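Local coordinates for AvrRpt2 (Erwinia amylovora, PDB 6HQZ), which is a type III effector and papain-like cysteine protease of the C70 family, probably cleaving target proteins inside the host plant cell, at residues N66-F78 with L141-N154. Numbering follows the deposited sequence.
Sequences NLAEVSLPESRQF and LAWRVPHAMLYSEN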
ATOM      1  N   ASN A  66      10.701  17.366  -8.426  1.00 48.11           N
ATOM      2  CA  ASN A  66      10.628  16.183  -7.576  1.00 48.03           C
ATOM      3  C   ASN A  66       9.349  15.379  -7.771  1.00 44.01           C
ATOM      4  O   ASN A  66       8.592  15.070  -6.833  1.00 43.34           O
ATOM      5  CB  ASN A  66      10.826  16.584  -6.129  1.00 49.96           C
ATOM      6  CG  ASN A  66      12.074  17.417  -5.950  1.00 55.30           C
ATOM      7  OD1 ASN A  66      11.999  18.586  -5.610  1.00 57.52           O
ATOM      8  ND2 ASN A  66      13.238  16.820  -6.224  1.00 56.62           N
ATOM      9  N   LEU A  67       9.106  15.058  -9.027  1.00 42.44           N
ATOM     10  CA  LEU A  67       8.054  14.130  -9.402  1.00 39.23           C
ATOM     11  C   LEU A  67       8.746  12.904 -10.001  1.00 38.61           C
ATOM     12  O   LEU A  67       9.880  12.980 -10.472  1.00 39.71           O
ATOM     13  CB  LEU A  67       7.117  14.769 -10.404  1.00 38.23           C
ATOM     14  CG  LEU A  67       6.283  16.006 -10.046  1.00 39.38           C
ATOM     15  CD1 LEU A  67       5.631  16.485 -11.336  1.00 38.77           C
ATOM     16  CD2 LEU A  67       5.156  15.683  -9.077  1.00 38.63           C
ATOM     17  N   ALA A  68       8.089  11.768  -9.893  1.00 36.61           N
ATOM     18  CA  ALA A  68       8.527  10.525 -10.471  1.00 36.54           C
ATOM     19  C   ALA A  68       7.361   9.738 -11.049  1.00 33.42           C
ATOM     20  O   ALA A  68       6.192   9.959 -10.703  1.00 32.61           O
ATOM     21  CB  ALA A  68       9.224   9.671  -9.431  1.00 39.23           C
ATOM     22  N   GLU A  69       7.723   8.799 -11.910  1.00 33.37           N
ATOM     23  CA  GLU A  69       6.733   8.010 -12.642  1.00 31.82           C
ATOM     24  C   GLU A  69       6.695   6.582 -12.198  1.00 32.41           C
ATOM     25  O   GLU A  69       7.695   6.015 -11.771  1.00 34.31           O
ATOM     26  CB  GLU A  69       6.977   8.065 -14.137  1.00 31.61           C
ATOM     27  CG  GLU A  69       8.266   7.409 -14.644  1.00 33.21           C
ATOM     28  CD  GLU A  69       8.697   7.891 -16.027  1.00 33.96           C
ATOM     29  OE1 GLU A  69       8.142   8.887 -16.589  1.00 33.66           O
ATOM     30  OE2 GLU A  69       9.573   7.244 -16.590  1.00 34.77           O
ATOM     31  N   VAL A  70       5.532   6.016 -12.317  1.00 31.31           N
ATOM     32  CA  VAL A  70       5.304   4.614 -12.008  1.00 32.29           C
ATOM     33  C   VAL A  70       5.706   3.757 -13.209  1.00 32.81           C
ATOM     34  O   VAL A  70       5.266   4.046 -14.322  1.00 31.45           O
ATOM     35  CB  VAL A  70       3.801   4.401 -11.783  1.00 30.33           C
ATOM     36  CG1 VAL A  70       3.524   2.903 -11.574  1.00 31.77           C
ATOM     37  CG2 VAL A  70       3.279   5.227 -10.618  1.00 30.23           C
ATOM     38  N   SER A  71       6.488   2.695 -12.995  1.00 34.14           N
ATOM     39  CA  SER A  71       6.838   1.750 -14.034  1.00 35.33           C
ATOM     40  C   SER A  71       5.629   0.999 -14.450  1.00 34.24           C
ATOM     41  O   SER A  71       5.018   0.284 -13.645  1.00 34.26           O
ATOM     42  CB  SER A  71       7.854   0.717 -13.558  1.00 38.95           C
ATOM     43  OG  SER A  71       9.044   1.385 -13.329  1.00 42.68           O
ATOM     44  N   LEU A  72       5.266   1.180 -15.709  1.00 33.04           N
ATOM     45  CA  LEU A  72       4.082   0.579 -16.253  1.00 31.66           C
ATOM     46  C   LEU A  72       4.234  -0.889 -16.558  1.00 33.40           C
ATOM     47  O   LEU A  72       5.211  -1.305 -17.174  1.00 32.92           O
ATOM     48  CB  LEU A  72       3.660   1.319 -17.527  1.00 31.28           C
ATOM     49  CG  LEU A  72       3.338   2.799 -17.262  1.00 29.75           C
ATOM     50  CD1 LEU A  72       2.946   3.459 -18.583  1.00 29.51           C
ATOM     51  CD2 LEU A  72       2.204   3.003 -16.253  1.00 29.98           C
ATOM     52  N   PRO A  73       3.230  -1.679 -16.225  1.00 33.40           N
ATOM     53  CA  PRO A  73       3.340  -3.110 -16.525  1.00 36.28           C
ATOM     54  C   PRO A  73       3.219  -3.440 -18.023  1.00 36.56           C
ATOM     55  O   PRO A  73       2.459  -2.805 -18.777  1.00 33.83           O
ATOM     56  CB  PRO A  73       2.143  -3.695 -15.761  1.00 37.18           C
ATOM     57  CG  PRO A  73       1.194  -2.575 -15.629  1.00 34.03           C
ATOM     58  CD  PRO A  73       2.016  -1.372 -15.459  1.00 32.52           C
ATOM     59  N   GLU A  74       3.962  -4.452 -18.420  1.00 38.16           N
ATOM     60  CA  GLU A  74       4.047  -4.901 -19.803  1.00 40.70           C
ATOM     61  C   GLU A  74       2.701  -5.333 -20.303  1.00 39.85           C
ATOM     62  O   GLU A  74       2.403  -5.186 -21.477  1.00 39.02           O
ATOM     63  CB  GLU A  74       5.000  -6.094 -19.931  1.00 45.98           C
ATOM     64  CG  GLU A  74       6.323  -5.809 -20.573  1.00 50.13           C
ATOM     65  CD  GLU A  74       7.197  -7.077 -20.715  1.00 54.78           C
ATOM     66  OE1 GLU A  74       6.769  -8.122 -21.340  1.00 57.98           O
ATOM     67  OE2 GLU A  74       8.357  -7.008 -20.214  1.00 58.74           O
ATOM     68  N   SER A  75       1.888  -5.876 -19.388  1.00 38.91           N
ATOM     69  CA  SER A  75       0.599  -6.449 -19.702  1.00 38.28           C
ATOM     70  C   SER A  75      -0.417  -5.356 -20.038  1.00 35.31           C
ATOM     71  O   SER A  75      -1.501  -5.663 -20.489  1.00 34.50           O
ATOM     72  CB  SER A  75       0.091  -7.182 -18.453  1.00 39.05           C
ATOM     73  OG  SER A  75       0.009  -6.215 -17.387  1.00 37.78           O
ATOM     74  N   ARG A  76      -0.088  -4.087 -19.768  1.00 34.90           N
ATOM     75  CA  ARG A  76      -1.044  -2.987 -19.922  1.00 33.92           C
ATOM     76  C   ARG A  76      -2.318  -3.194 -19.114  1.00 34.09           C
ATOM     77  O   ARG A  76      -3.422  -2.893 -19.594  1.00 32.39           O
ATOM     78  CB  ARG A  76      -1.440  -2.798 -21.378  1.00 36.43           C
ATOM     79  CG  ARG A  76      -0.324  -2.680 -22.373  1.00 40.72           C
ATOM     80  CD  ARG A  76       0.120  -1.266 -22.499  1.00 42.05           C
ATOM     81  NE  ARG A  76       0.364  -0.747 -23.858  1.00 44.37           N
ATOM     82  CZ  ARG A  76      -0.553  -0.264 -24.707  1.00 42.61           C
ATOM     83  NH1 ARG A  76      -1.863  -0.349 -24.526  1.00 42.47           N
ATOM     84  NH2 ARG A  76      -0.114   0.294 -25.792  1.00 45.77           N
ATOM     85  N   GLN A  77      -2.179  -3.713 -17.897  1.00 33.77           N
ATOM     86  CA  GLN A  77      -3.300  -3.872 -16.998  1.00 34.42           C
ATOM     87  C   GLN A  77      -2.802  -3.801 -15.523  1.00 33.57           C
ATOM     88  O   GLN A  77      -1.840  -4.441 -15.182  1.00 34.24           O
ATOM     89  CB  GLN A  77      -3.865  -5.249 -17.257  1.00 40.41           C
ATOM     90  CG  GLN A  77      -5.304  -5.472 -16.936  1.00 44.71           C
ATOM     91  CD  GLN A  77      -5.794  -6.734 -17.627  1.00 50.40           C
ATOM     92  OE1 GLN A  77      -6.495  -6.683 -18.664  1.00 53.73           O
ATOM     93  NE2 GLN A  77      -5.386  -7.867 -17.101  1.00 53.03           N
ATOM     94  N   PHE A  78      -3.463  -3.035 -14.671  1.00 31.24           N
ATOM     95  CA  PHE A  78      -3.273  -3.031 -13.233  1.00 31.91           C
ATOM     96  C   PHE A  78      -4.402  -3.774 -12.552  1.00 32.98           C
ATOM     97  O   PHE A  78      -5.577  -3.690 -12.955  1.00 32.97           O
ATOM     98  CB  PHE A  78      -3.266  -1.594 -12.659  1.00 30.77           C
ATOM     99  CG  PHE A  78      -2.044  -0.811 -12.974  1.00 28.83           C
ATOM    100  CD1 PHE A  78      -0.906  -0.997 -12.278  1.00 31.07           C
ATOM    101  CD2 PHE A  78      -2.051   0.143 -13.981  1.00 28.13           C
ATOM    102  CE1 PHE A  78       0.237  -0.299 -12.582  1.00 30.97           C
ATOM    103  CE2 PHE A  78      -0.926   0.848 -14.297  1.00 26.86           C
ATOM    104  CZ  PHE A  78       0.196   0.674 -13.572  1.00 29.95           C
ATOM    105  N   LEU A 141      -5.914   4.594 -19.860  1.00 23.15           N
ATOM    106  CA  LEU A 141      -4.664   5.150 -19.400  1.00 22.65           C
ATOM    107  C   LEU A 141      -3.702   5.383 -20.543  1.00 23.35           C
ATOM    108  O   LEU A 141      -3.738   4.650 -21.572  1.00 23.75           O
ATOM    109  CB  LEU A 141      -3.985   4.190 -18.389  1.00 23.64           C
ATOM    110  CG  LEU A 141      -2.708   4.670 -17.733  1.00 24.02           C
ATOM    111  CD1 LEU A 141      -2.874   5.883 -16.818  1.00 22.98           C
ATOM    112  CD2 LEU A 141      -2.117   3.512 -16.924  1.00 24.87           C
ATOM    113  N   ALA A 142      -2.897   6.423 -20.408  1.00 21.45           N
ATOM    114  CA  ALA A 142      -1.884   6.745 -21.423  1.00 22.70           C
ATOM    115  C   ALA A 142      -0.688   5.771 -21.508  1.00 22.69           C
ATOM    116  O   ALA A 142       0.419   6.195 -21.434  1.00 23.25           O
ATOM    117  CB  ALA A 142      -1.380   8.159 -21.193  1.00 23.01           C
ATOM    118  N   TRP A 143      -0.959   4.527 -21.836  1.00 23.76           N
ATOM    119  CA  TRP A 143       0.044   3.455 -21.885  1.00 25.65           C
ATOM    120  C   TRP A 143       1.204   3.736 -22.803  1.00 26.69           C
ATOM    121  O   TRP A 143       2.280   3.230 -22.587  1.00 28.36           O
ATOM    122  CB  TRP A 143      -0.612   2.159 -22.304  1.00 26.31           C
ATOM    123  CG  TRP A 143      -1.548   1.656 -21.334  1.00 26.33           C
ATOM    124  CD1 TRP A 143      -2.879   1.695 -21.409  1.00 26.21           C
ATOM    125  CD2 TRP A 143      -1.225   1.036 -20.100  1.00 25.10           C
ATOM    126  NE1 TRP A 143      -3.433   1.110 -20.309  1.00 26.13           N
ATOM    127  CE2 TRP A 143      -2.438   0.715 -19.471  1.00 25.64           C
ATOM    128  CE3 TRP A 143      -0.026   0.698 -19.472  1.00 26.77           C
ATOM    129  CZ2 TRP A 143      -2.499   0.073 -18.212  1.00 24.44           C
ATOM    130  CZ3 TRP A 143      -0.076   0.009 -18.237  1.00 26.31           C
ATOM    131  CH2 TRP A 143      -1.311  -0.263 -17.615  1.00 26.64           C
ATOM    132  N   ARG A 144       1.010   4.581 -23.803  1.00 28.42           N
ATOM    133  CA  ARG A 144       2.020   4.846 -24.791  1.00 32.02           C
ATOM    134  C   ARG A 144       3.222   5.580 -24.249  1.00 32.12           C
ATOM    135  O   ARG A 144       4.316   5.519 -24.862  1.00 32.62           O
ATOM    136  CB  ARG A 144       1.469   5.608 -26.013  1.00 35.42           C
ATOM    137  CG  ARG A 144       2.486   5.906 -27.077  1.00 40.71           C
ATOM    138  CD  ARG A 144       1.838   6.551 -28.286  1.00 43.69           C
ATOM    139  NE  ARG A 144       2.436   6.019 -29.472  1.00 49.12           N
ATOM    140  CZ  ARG A 144       1.937   6.216 -30.685  1.00 52.72           C
ATOM    141  NH1 ARG A 144       0.827   6.956 -30.858  1.00 55.03           N
ATOM    142  NH2 ARG A 144       2.545   5.667 -31.720  1.00 58.03           N
ATOM    143  N   VAL A 145       3.068   6.243 -23.122  1.00 28.48           N
ATOM    144  CA  VAL A 145       4.173   7.072 -22.596  1.00 30.62           C
ATOM    145  C   VAL A 145       4.555   6.583 -21.214  1.00 29.44           C
ATOM    146  O   VAL A 145       3.665   6.178 -20.435  1.00 29.99           O
ATOM    147  CB  VAL A 145       3.864   8.584 -22.559  1.00 29.85           C
ATOM    148  CG1 VAL A 145       3.699   9.093 -23.996  1.00 31.60           C
ATOM    149  CG2 VAL A 145       2.651   8.928 -21.706  1.00 28.46           C
ATOM    150  N   PRO A 146       5.825   6.613 -20.894  1.00 31.17           N
ATOM    151  CA  PRO A 146       6.239   6.121 -19.579  1.00 31.22           C
ATOM    152  C   PRO A 146       5.783   7.011 -18.432  1.00 30.62           C
ATOM    153  O   PRO A 146       5.806   6.561 -17.289  1.00 29.73           O
ATOM    154  CB  PRO A 146       7.780   6.120 -19.657  1.00 33.40           C
ATOM    155  CG  PRO A 146       8.082   6.227 -21.071  1.00 34.45           C
ATOM    156  CD  PRO A 146       6.986   6.957 -21.736  1.00 32.35           C
ATOM    157  N   HIS A 147       5.361   8.235 -18.733  1.00 28.82           N
ATOM    158  CA  HIS A 147       4.995   9.223 -17.701  1.00 28.49           C
ATOM    159  C   HIS A 147       3.508   9.316 -17.510  1.00 27.28           C
ATOM    160  O   HIS A 147       3.016  10.326 -17.060  1.00 28.21           O
ATOM    161  CB  HIS A 147       5.598  10.597 -17.967  1.00 29.68           C
ATOM    162  CG  HIS A 147       5.437  11.085 -19.372  1.00 30.31           C
ATOM    163  ND1 HIS A 147       6.367  10.833 -20.353  1.00 33.01           N
ATOM    164  CD2 HIS A 147       4.452  11.810 -19.960  1.00 30.41           C
ATOM    165  CE1 HIS A 147       5.962  11.384 -21.488  1.00 34.33           C
ATOM    166  NE2 HIS A 147       4.784  11.950 -21.282  1.00 31.30           N
ATOM    167  N   ALA A 148       2.814   8.232 -17.831  1.00 25.55           N
ATOM    168  CA  ALA A 148       1.385   8.125 -17.720  1.00 24.39           C
ATOM    169  C   ALA A 148       0.885   8.411 -16.291  1.00 24.67           C
ATOM    170  O   ALA A 148      -0.212   8.965 -16.147  1.00 21.96           O
ATOM    171  CB  ALA A 148       0.918   6.768 -18.218  1.00 25.04           C
ATOM    172  N   MET A 149       1.687   8.049 -15.267  1.00 23.43           N
ATOM    173  CA  MET A 149       1.260   8.089 -13.867  1.00 24.19           C
ATOM    174  C   MET A 149       2.418   8.689 -13.097  1.00 26.29           C
ATOM    175  O   MET A 149       3.501   8.069 -13.052  1.00 27.26           O
ATOM    176  CB  MET A 149       1.009   6.651 -13.395  1.00 24.98           C
ATOM    177  CG  MET A 149      -0.336   6.060 -13.925  1.00 24.32           C
ATOM    178  SD  MET A 149      -0.405   4.322 -13.543  1.00 26.52           S
ATOM    179  CE  MET A 149      -0.664   4.361 -11.817  1.00 28.86           C
ATOM    180  N   LEU A 150       2.216   9.900 -12.560  1.00 26.14           N
ATOM    181  CA  LEU A 150       3.222  10.630 -11.857  1.00 27.54           C
ATOM    182  C   LEU A 150       2.871  10.767 -10.384  1.00 28.22           C
ATOM    183  O   LEU A 150       1.697  10.888 -10.000  1.00 26.57           O
ATOM    184  CB  LEU A 150       3.444  12.018 -12.443  1.00 27.67           C
ATOM    185  CG  LEU A 150       4.058  12.097 -13.835  1.00 28.28           C
ATOM    186  CD1 LEU A 150       4.173  13.554 -14.267  1.00 29.08           C
ATOM    187  CD2 LEU A 150       5.442  11.459 -13.925  1.00 30.04           C
ATOM    188  N   TYR A 151       3.921  10.783  -9.567  1.00 31.14           N
ATOM    189  CA  TYR A 151       3.743  10.958  -8.119  1.00 30.45           C
ATOM    190  C   TYR A 151       4.796  11.861  -7.540  1.00 32.96           C
ATOM    191  O   TYR A 151       5.830  12.124  -8.210  1.00 33.18           O
ATOM    192  CB  TYR A 151       3.702   9.590  -7.420  1.00 31.80           C
ATOM    193  CG  TYR A 151       4.995   8.776  -7.472  1.00 34.42           C
ATOM    194  CD1 TYR A 151       5.987   8.922  -6.481  1.00 37.90           C
ATOM    195  CD2 TYR A 151       5.199   7.818  -8.486  1.00 35.02           C
ATOM    196  CE1 TYR A 151       7.166   8.172  -6.537  1.00 39.93           C
ATOM    197  CE2 TYR A 151       6.351   7.062  -8.535  1.00 36.39           C
ATOM    198  CZ  TYR A 151       7.323   7.257  -7.580  1.00 38.07           C
ATOM    199  OH  TYR A 151       8.403   6.488  -7.682  1.00 38.99           O
ATOM    200  N   SER A 152       4.557  12.280  -6.278  1.00 34.51           N
ATOM    201  CA  SER A 152       5.438  13.177  -5.559  1.00 38.01           C
ATOM    202  C   SER A 152       6.587  12.427  -4.903  1.00 41.25           C
ATOM    203  O   SER A 152       6.371  11.459  -4.215  1.00 42.23           O
ATOM    204  CB  SER A 152       4.731  13.939  -4.410  1.00 38.62           C
ATOM    205  OG  SER A 152       5.634  14.933  -3.891  1.00 41.19           O
ATOM    206  N   GLU A 153       7.799  12.895  -5.139  1.00 44.69           N
ATOM    207  CA  GLU A 153       8.984  12.439  -4.368  1.00 50.51           C
ATOM    208  C   GLU A 153       9.230  13.252  -3.087  1.00 53.23           C
ATOM    209  O   GLU A 153      10.129  12.903  -2.308  1.00 58.26           O
ATOM    210  CB  GLU A 153      10.233  12.446  -5.244  1.00 52.54           C
ATOM    211  CG  GLU A 153      10.215  11.340  -6.284  1.00 50.33           C
ATOM    212  CD  GLU A 153      11.556  11.176  -6.985  1.00 53.02           C
ATOM    213  OE1 GLU A 153      12.230  12.207  -7.280  1.00 55.32           O
ATOM    214  OE2 GLU A 153      11.930  10.004  -7.233  1.00 53.54           O
ATOM    215  N   ASN A 154       8.464  14.317  -2.839  1.00 53.31           N
ATOM    216  CA  ASN A 154       8.620  15.062  -1.558  1.00 58.94           C
ATOM    217  C   ASN A 154       7.999  14.302  -0.389  1.00 59.19           C
ATOM    218  O   ASN A 154       8.146  14.749   0.731  1.00 63.46           O
ATOM    219  CB  ASN A 154       8.038  16.489  -1.636  1.00 59.76           C
ATOM    220  CG  ASN A 154       8.827  17.400  -2.576  1.00 61.42           C
ATOM    221  OD1 ASN A 154      10.009  17.167  -2.840  1.00 62.64           O
ATOM    222  ND2 ASN A 154       8.153  18.425  -3.111  1.00 60.90           N
ATOM    223  OXT ASN A 154       7.353  13.252  -0.486  1.00 58.49           O
TER
HETATM  224  O   HOH W   1       3.740   6.033 -15.522  1.00 25.04           O
HETATM  225  O   HOH W   2       6.908   4.011 -16.950  1.00 32.97           O
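Ala-68 and Tyr-151 form an antiparallel hydrogen-bonded pair where strand 67-69, an outermost strand of the antiparallel sheet of this papain-like protease, joins C-terminal strand 149-152. Ala-68 N donates a hydrogen bond to Tyr-151 O at 2.8 Å and Tyr-151 N donates one to Ala-68 O at 2.7 Å; Val-70 N to Met-149 O and Glu-153 N to Asn-66 O extend the ladder. Tyr-151 CG sits between its backbone N and carbonyl carbon (chi1 66°), which lays the ring over Ala-68 of the adjacent strand, whose CB meets one ring face, a CH-pi contact. Beyond the paired strands, water 1 and water 2 each link Val-70 O to Pro-146 O.

Trp-143 packs against both ends of the type I turn Pro-73 to Arg-76. Its CB lies 3.4 Å from Arg-76 CZ, over one face of a guanidinium whose plane runs parallel to the indole's (1° apart). CG and CD2 meet Arg-76 CD, while NE1 hydrogen-bonds to Asn-138 O. Farther out, Arg-76 CA sits 3.5 Å from the centroid of the six-membered ring, over the face opposite Leu-141 CD2. CZ3 has Pro-73 CD at the ring edge, 3.7 Å away. At the tip, CH2 touches Phe-78 CE2 at 3.5 Å, and that same CE2 lies 3.6 Å from Met-149 SD, a Met-aromatic contact.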